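Local coordinates for protein glyoxylate reductase (Paecilomyces sp. J18, PDB 3WNV) that probably catalyses the reduction of glyoxylate to glycolate with a nicotinamide cofactor, as a member of the D-isomer-specific 2-hydroxyacid dehydrogenase family, at residues A[128-131]-A[132-136]; A[197-201]-A[202-206]; A[306-309]-A[310-313]. One frame throughout, in Å; residues are numbered along the deposited sequence.

Contact 1: residues A[128-131]-A[132-136]; sequences RQAY and VPITA
The ring of Y131 lies over the hydroxyl of T135 one helical turn on: T135 OG1 sits 3.3 Å above the ring plane, displaced toward the rim, with Y131 CZ its nearest ring atom. With CG anti to the backbone N (chi1 -176°), the Y131 ring is carried out alongside the first turn of helix 131-138, where P284 also touches it. The T135 hydroxyl gives a hydrogen bond from OG1 to Y131 O (3.0 Å), and T135 N donates to the same oxygen from the opposite face of its plane, so one carbonyl is gripped by two donors. Between helix 112-127 and helix 131-138 the chain turns sharply: Q129, at positive phi (42°), closes the first helix in a Schellman motif, and Q129 O then accepts from V132 N at 3.2 Å. P133 suits the first turn of the new helix because its nitrogen has no hydrogen to give; its CD and CG rest against A130 O, each at 3.3 Å. That carbonyl instead receives I134 N (3.0 Å), nearly along the C=O axis. Small and apolar, A130 lets I134 CD1 come to 4.1 Å from its CB on this largely exposed corner.

Contact 2: residues A[197-201]-A[202-206]; sequences KYVSF and DELLA
S200 and E203 hold each other across the first turn of helix 201-207. S200 OG accepts from E203 N at 3.2 Å, and in return E203 OE1 receives S200 N at 2.9 Å in an almost straight bond (175°), through the lone pair that faces away from OE2. Serine suits the place because its short side chain, with OG set between the backbone N and carbonyl carbon (chi1 65°), brings an oxygen back to a first-turn amide. The same hydroxyl gives E203 OE1 a weak bond. An alanine here would probably leave E203 N without its side-chain acceptor, and OE1 held by the backbone amide alone of the two S200 donors.

The tight side is apolar. V199 CG2 meets L204 CD1 at 3.8 Å, the two side chains crossing at about a right angle, and F201 CE2 touches L205 CD1 at 3.6 Å. L204 packs on I181 of strand 179-183 and F211 of strand 210-213, while F201 and L205 both touch E229 of helix 227-232. The solvent side is looser and charged: D202 is exposed, yet its OD1 forms a salt bridge with K232, and E203, though exposed as well, is tied back to S200 by its carboxylate. Strand 197-198, at the edge of the parallel sheet, thus passes into its helix through a capping box, within a Rossmann-type nucleotide-binding domain.

Contact 3: residues A[306-309]-A[310-313]; sequences LVLN and NLRS
N310 folds back along its own helix to meet the carbonyl of L306. Its CB lies 3.4 Å from V307 O; CG then passes 3.7 Å from L306 O; at the tip, ND2 donates to L306 O at 2.9 Å, coming from above the carbonyl plane rather than on a lone pair. N310 N gives the regular helical bond to the same oxygen from the opposite face, so L306 O is held by two donors of one residue. ND2 also runs beside L306, whose CD1 is 3.8 Å away. An asparagine suits this buried spot because a single amide offers both donor and acceptor: it donates to L306 O and T322 OG1 and accepts from L321 N, which probably fixes its rotation. S313 OG, bonded to E319 O, fastens the same returning chain.

The apolar face is built by V307, L308 and L311. With CG anti to its carbonyl carbon (chi1 -78°), L311 sets CD1 3.8 Å from L308 CD2, and these residues rest on Y55, with V307 and L311 also reaching C83. On the outer side a water lies at the edge of the R312 guanidinium, in its plane, and makes long, weak bonds to R312 NE, L308 O and N309 OD1; the guanidinium's salt bridge is to E316. These two turns of helix 297-317, late in the chain, return to pack against the five-stranded parallel sheet formed by strands 5-9 to 103-105.

In the fold
The three contacts are all local, between residues close in sequence but in different parts of the fold, and none touches another. Contact 1 is a surface contact, where helix 112-127 gives way to helix 131-138; its chemistry is mostly main-chain bonding plus one hydroxyl beneath a ring. Contact 2, about 31 Å from it between centres, is partly buried, pairing a polar cap with leucine packing against the seven-stranded sheet of the nucleotide-binding domain. Contact 3 is buried and lies on the opposite side of the chain's centre from both, against the other sheet. There the polar groups of N310 and S313 are spent largely on the chain that follows the helix, whereas in contact 2 the polar pair S200 and E203 caps a helix start.

Contact 1: residues A[128-131]-A[132-136]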
loop_
_atom_site.group_PDB
_atom_site.type_symbol
_atom_site.label_atom_id
_atom_site.label_comp_id
_atom_site.label_asym_id
_atom_site.label_seq_id
_atom_site.Cartn_x
_atom_site.Cartn_y
_atom_site.Cartn_z
ATOM N N ARG A 128 9.144 19.423 -9.912
ATOM C CA ARG A 128 8.723 20.544 -10.758
ATOM C C ARG A 128 7.676 21.425 -10.077
ATOM O O ARG A 128 7.242 22.444 -10.667
ATOM C CB ARG A 128 8.132 20.041 -12.113
ATOM C CG ARG A 128 9.075 19.175 -12.972
ATOM C CD ARG A 128 10.362 19.947 -13.235
ATOM N NE ARG A 128 11.196 19.274 -14.247
ATOM C CZ ARG A 128 11.249 19.620 -15.537
ATOM N NH1 ARG A 128 10.537 20.643 -16.000
ATOM N NH2 ARG A 128 12.031 18.930 -16.369
ATOM N N GLN A 129 7.247 21.029 -8.869
ATOM C CA GLN A 129 6.054 21.626 -8.197
ATOM C C GLN A 129 4.934 21.815 -9.227
ATOM O O GLN A 129 4.364 22.921 -9.427
ATOM C CB GLN A 129 6.420 22.925 -7.439
ATOM C CG GLN A 129 7.631 22.685 -6.534
ATOM C CD GLN A 129 8.009 23.844 -5.651
ATOM O OE1 GLN A 129 7.427 24.926 -5.743
ATOM N NE2 GLN A 129 8.979 23.621 -4.754
ATOM N N ALA A 130 4.609 20.705 -9.873
ATOM C CA ALA A 130 3.843 20.734 -11.115
ATOM C C ALA A 130 2.387 21.138 -10.959
ATOM O O ALA A 130 1.723 21.425 -11.952
ATOM C CB ALA A 130 3.928 19.374 -11.830
ATOM N N TYR A 131 1.863 21.125 -9.737
ATOM C CA TYR A 131 0.481 21.576 -9.548
ATOM C C TYR A 131 0.317 23.033 -9.971
ATOM O O TYR A 131 -0.734 23.438 -10.456
ATOM C CB TYR A 131 -0.007 21.323 -8.094
ATOM C CG TYR A 131 -1.473 21.693 -7.899
ATOM C CD1 TYR A 131 -2.487 20.928 -8.476
ATOM C CD2 TYR A 131 -1.833 22.818 -7.160
ATOM C CE1 TYR A 131 -3.858 21.278 -8.308
ATOM C CE2 TYR A 131 -3.183 23.187 -6.991
ATOM C CZ TYR A 131 -4.183 22.391 -7.561
ATOM O OH TYR A 131 -5.508 22.732 -7.386
ATOM N N VAL A 132 1.353 23.841 -9.790
ATOM C CA VAL A 132 1.283 25.225 -10.249
ATOM C C VAL A 132 1.098 25.357 -11.775
ATOM O O VAL A 132 0.145 25.987 -12.202
ATOM C CB VAL A 132 2.440 26.092 -9.688
ATOM C CG1 VAL A 132 2.327 27.521 -10.169
ATOM C CG2 VAL A 132 2.380 26.038 -8.164
ATOM N N PRO A 133 2.007 24.779 -12.595
ATOM C CA PRO A 133 1.780 24.896 -14.050
ATOM C C PRO A 133 0.563 24.114 -14.575
ATOM O O PRO A 133 -0.058 24.587 -15.521
ATOM C CB PRO A 133 3.098 24.363 -14.661
ATOM C CG PRO A 133 3.713 23.513 -13.586
ATOM C CD PRO A 133 3.351 24.243 -12.300
ATOM N N ILE A 134 0.187 23.003 -13.937
ATOM C CA ILE A 134 -1.003 22.253 -14.334
ATOM C C ILE A 134 -2.227 23.143 -14.186
ATOM O O ILE A 134 -3.083 23.195 -15.061
ATOM C CB ILE A 134 -1.180 21.003 -13.477
ATOM C CG1 ILE A 134 -0.149 19.950 -13.890
ATOM C CG2 ILE A 134 -2.615 20.433 -13.609
ATOM C CD1 ILE A 134 -0.008 18.818 -12.950
ATOM N N THR A 135 -2.306 23.840 -13.063
ATOM C CA THR A 135 -3.430 24.749 -12.794
ATOM C C THR A 135 -3.401 26.000 -13.671
ATOM O O THR A 135 -4.427 26.400 -14.243
ATOM C CB THR A 135 -3.460 25.110 -11.299
ATOM O OG1 THR A 135 -3.682 23.904 -10.551
ATOM C CG2 THR A 135 -4.588 26.085 -11.006
ATOM N N ALA A 136 -2.227 26.602 -13.819
ATOM C CA ALA A 136 -2.057 27.819 -14.604
ATOM C C ALA A 136 -2.472 27.672 -16.062
ATOM O O ALA A 136 -3.157 28.535 -16.589
ATOM C CB ALA A 136 -0.643 28.297 -14.525
#

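Contact 2: residues A[197-201]-A[202-206]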
loop_
_atom_site.group_PDB
_atom_site.type_symbol
_atom_site.label_atom_id
_atom_site.label_comp_id
_atom_site.label_asym_id
_atom_site.label_seq_id
_atom_site.Cartn_x
_atom_site.Cartn_y
_atom_site.Cartn_z
ATOM N N LYS A 197 22.925 0.918 -2.925
ATOM C CA LYS A 197 23.879 0.973 -1.819
ATOM C C LYS A 197 23.234 1.006 -0.413
ATOM O O LYS A 197 22.409 1.868 -0.091
ATOM C CB LYS A 197 24.719 2.224 -2.005
ATOM C CG LYS A 197 25.767 2.444 -0.965
ATOM C CD LYS A 197 26.825 3.393 -1.525
ATOM C CE LYS A 197 28.062 3.423 -0.653
ATOM N NZ LYS A 197 28.041 4.591 0.273
ATOM N N TYR A 198 23.598 0.052 0.423
ATOM C CA TYR A 198 23.014 -0.032 1.769
ATOM C C TYR A 198 23.591 1.031 2.681
ATOM O O TYR A 198 24.802 1.228 2.702
ATOM C CB TYR A 198 23.341 -1.388 2.370
ATOM C CG TYR A 198 22.771 -1.569 3.751
ATOM C CD1 TYR A 198 21.439 -1.875 3.914
ATOM C CD2 TYR A 198 23.565 -1.427 4.880
ATOM C CE1 TYR A 198 20.903 -2.055 5.164
ATOM C CE2 TYR A 198 23.029 -1.607 6.153
ATOM C CZ TYR A 198 21.688 -1.913 6.275
ATOM O OH TYR A 198 21.096 -2.115 7.512
ATOM N N VAL A 199 22.732 1.708 3.446
ATOM C CA VAL A 199 23.157 2.727 4.413
ATOM C C VAL A 199 22.347 2.617 5.715
ATOM O O VAL A 199 21.304 1.956 5.765
ATOM C CB VAL A 199 23.008 4.167 3.839
ATOM C CG1 VAL A 199 23.895 4.361 2.629
ATOM C CG2 VAL A 199 21.561 4.500 3.509
ATOM N N SER A 200 22.832 3.250 6.776
ATOM C CA SER A 200 22.135 3.185 8.055
ATOM C C SER A 200 20.928 4.100 7.956
ATOM O O SER A 200 20.813 4.857 7.003
ATOM C CB SER A 200 23.041 3.638 9.189
ATOM O OG SER A 200 23.369 5.012 9.040
ATOM N N PHE A 201 20.001 3.984 8.909
ATOM C CA PHE A 201 18.817 4.859 8.926
ATOM C C PHE A 201 19.253 6.334 8.955
ATOM O O PHE A 201 18.800 7.138 8.151
ATOM C CB PHE A 201 17.914 4.468 10.119
ATOM C CG PHE A 201 16.580 5.200 10.178
ATOM C CD1 PHE A 201 15.501 4.786 9.418
ATOM C CD2 PHE A 201 16.395 6.268 11.053
ATOM C CE1 PHE A 201 14.238 5.459 9.491
ATOM C CE2 PHE A 201 15.152 6.947 11.135
ATOM C CZ PHE A 201 14.070 6.529 10.338
ATOM N N ASP A 202 20.125 6.704 9.892
ATOM C CA ASP A 202 20.566 8.091 9.981
ATOM C C ASP A 202 21.258 8.569 8.697
ATOM O O ASP A 202 21.079 9.712 8.277
ATOM C CB ASP A 202 21.485 8.287 11.192
ATOM C CG ASP A 202 20.723 8.352 12.516
ATOM O OD1 ASP A 202 19.487 8.494 12.498
ATOM O OD2 ASP A 202 21.377 8.273 13.585
ATOM N N GLU A 203 22.004 7.688 8.040
ATOM C CA GLU A 203 22.682 8.056 6.798
ATOM C C GLU A 203 21.693 8.230 5.656
ATOM O O GLU A 203 21.900 9.065 4.748
ATOM C CB GLU A 203 23.730 6.994 6.411
ATOM C CG GLU A 203 25.034 7.041 7.177
ATOM C CD GLU A 203 25.903 5.787 6.942
ATOM O OE1 GLU A 203 25.347 4.678 6.684
ATOM O OE2 GLU A 203 27.152 5.917 7.024
ATOM N N LEU A 204 20.593 7.473 5.697
ATOM C CA LEU A 204 19.559 7.562 4.675
ATOM C C LEU A 204 18.885 8.936 4.775
ATOM O O LEU A 204 18.611 9.589 3.761
ATOM C CB LEU A 204 18.514 6.453 4.836
ATOM C CG LEU A 204 17.483 6.356 3.709
ATOM C CD1 LEU A 204 18.139 5.810 2.459
ATOM C CD2 LEU A 204 16.315 5.432 4.133
ATOM N N LEU A 205 18.670 9.383 6.009
ATOM C CA LEU A 205 18.024 10.667 6.231
ATOM C C LEU A 205 18.968 11.776 5.776
ATOM O O LEU A 205 18.540 12.734 5.142
ATOM C CB LEU A 205 17.692 10.851 7.715
ATOM C CG LEU A 205 16.592 9.940 8.273
ATOM C CD1 LEU A 205 16.601 9.949 9.790
ATOM C CD2 LEU A 205 15.197 10.331 7.716
ATOM N N ALA A 206 20.254 11.626 6.076
ATOM C CA ALA A 206 21.242 12.664 5.764
ATOM C C ALA A 206 21.520 12.820 4.285
ATOM O O ALA A 206 21.745 13.924 3.807
ATOM C CB ALA A 206 22.548 12.381 6.487
#

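Contact 3: residues A[306-309]-A[310-313]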
loop_
_atom_site.group_PDB
_atom_site.type_symbol
_atom_site.label_atom_id
_atom_site.label_comp_id
_atom_site.label_asym_id
_atom_site.label_seq_id
_atom_site.Cartn_x
_atom_site.Cartn_y
_atom_site.Cartn_z
ATOM N N LEU A 306 -4.739 -13.182 -8.687
ATOM C CA LEU A 306 -3.830 -13.745 -7.688
ATOM C C LEU A 306 -4.571 -14.196 -6.434
ATOM O O LEU A 306 -4.310 -15.269 -5.909
ATOM C CB LEU A 306 -2.708 -12.743 -7.327
ATOM C CG LEU A 306 -1.638 -13.236 -6.333
ATOM C CD1 LEU A 306 -0.980 -14.553 -6.778
ATOM C CD2 LEU A 306 -0.625 -12.129 -6.196
ATOM N N VAL A 307 -5.525 -13.399 -5.962
ATOM C CA VAL A 307 -6.329 -13.814 -4.819
ATOM C C VAL A 307 -7.142 -15.063 -5.144
ATOM O O VAL A 307 -7.241 -15.993 -4.328
ATOM C CB VAL A 307 -7.280 -12.676 -4.367
ATOM C CG1 VAL A 307 -7.993 -13.061 -3.060
ATOM C CG2 VAL A 307 -6.482 -11.391 -4.151
ATOM N N LEU A 308 -7.708 -15.114 -6.356
ATOM C CA LEU A 308 -8.596 -16.208 -6.699
ATOM C C LEU A 308 -7.778 -17.477 -6.909
ATOM O O LEU A 308 -8.257 -18.566 -6.639
ATOM C CB LEU A 308 -9.479 -15.852 -7.903
ATOM C CG LEU A 308 -10.546 -14.794 -7.534
ATOM C CD1 LEU A 308 -11.141 -14.146 -8.791
ATOM C CD2 LEU A 308 -11.660 -15.388 -6.669
ATOM N N ASN A 309 -6.539 -17.325 -7.390
ATOM C CA ASN A 309 -5.651 -18.475 -7.528
ATOM C C ASN A 309 -5.195 -19.027 -6.178
ATOM O O ASN A 309 -5.057 -20.242 -6.019
ATOM C CB ASN A 309 -4.463 -18.133 -8.441
ATOM C CG ASN A 309 -4.850 -18.143 -9.907
ATOM O OD1 ASN A 309 -5.703 -18.913 -10.305
ATOM N ND2 ASN A 309 -4.247 -17.264 -10.706
ATOM N N ASN A 310 -4.933 -18.132 -5.225
ATOM C CA ASN A 310 -4.721 -18.546 -3.841
ATOM C C ASN A 310 -5.918 -19.318 -3.296
ATOM O O ASN A 310 -5.751 -20.373 -2.721
ATOM C CB ASN A 310 -4.458 -17.344 -2.943
ATOM C CG ASN A 310 -3.000 -16.981 -2.884
ATOM O OD1 ASN A 310 -2.215 -17.646 -2.183
ATOM N ND2 ASN A 310 -2.613 -15.926 -3.610
ATOM N N LEU A 311 -7.125 -18.778 -3.469
ATOM C CA LEU A 311 -8.335 -19.487 -3.057
ATOM C C LEU A 311 -8.474 -20.881 -3.648
ATOM O O LEU A 311 -8.801 -21.845 -2.960
ATOM C CB LEU A 311 -9.568 -18.675 -3.437
ATOM C CG LEU A 311 -9.832 -17.531 -2.500
ATOM C CD1 LEU A 311 -10.776 -16.503 -3.131
ATOM C CD2 LEU A 311 -10.391 -18.100 -1.218
ATOM N N ARG A 312 -8.263 -20.985 -4.943
ATOM C CA ARG A 312 -8.410 -22.257 -5.621
ATOM C C ARG A 312 -7.373 -23.257 -5.102
ATOM O O ARG A 312 -7.692 -24.428 -4.850
ATOM C CB ARG A 312 -8.289 -22.063 -7.139
ATOM C CG ARG A 312 -8.357 -23.374 -7.900
ATOM C CD ARG A 312 -8.248 -23.127 -9.394
ATOM N NE ARG A 312 -9.465 -22.521 -9.943
ATOM C CZ ARG A 312 -10.544 -23.229 -10.290
ATOM N NH1 ARG A 312 -10.544 -24.544 -10.120
ATOM N NH2 ARG A 312 -11.622 -22.635 -10.799
ATOM N N SER A 313 -6.150 -22.783 -4.897
ATOM C CA SER A 313 -5.097 -23.639 -4.348
ATOM C C SER A 313 -5.464 -24.104 -2.943
ATOM O O SER A 313 -5.264 -25.266 -2.582
ATOM C CB SER A 313 -3.780 -22.862 -4.299
ATOM O OG SER A 313 -2.713 -23.717 -3.909
HETATM O O HOH W 1 -9.055 -19.229 -9.819
#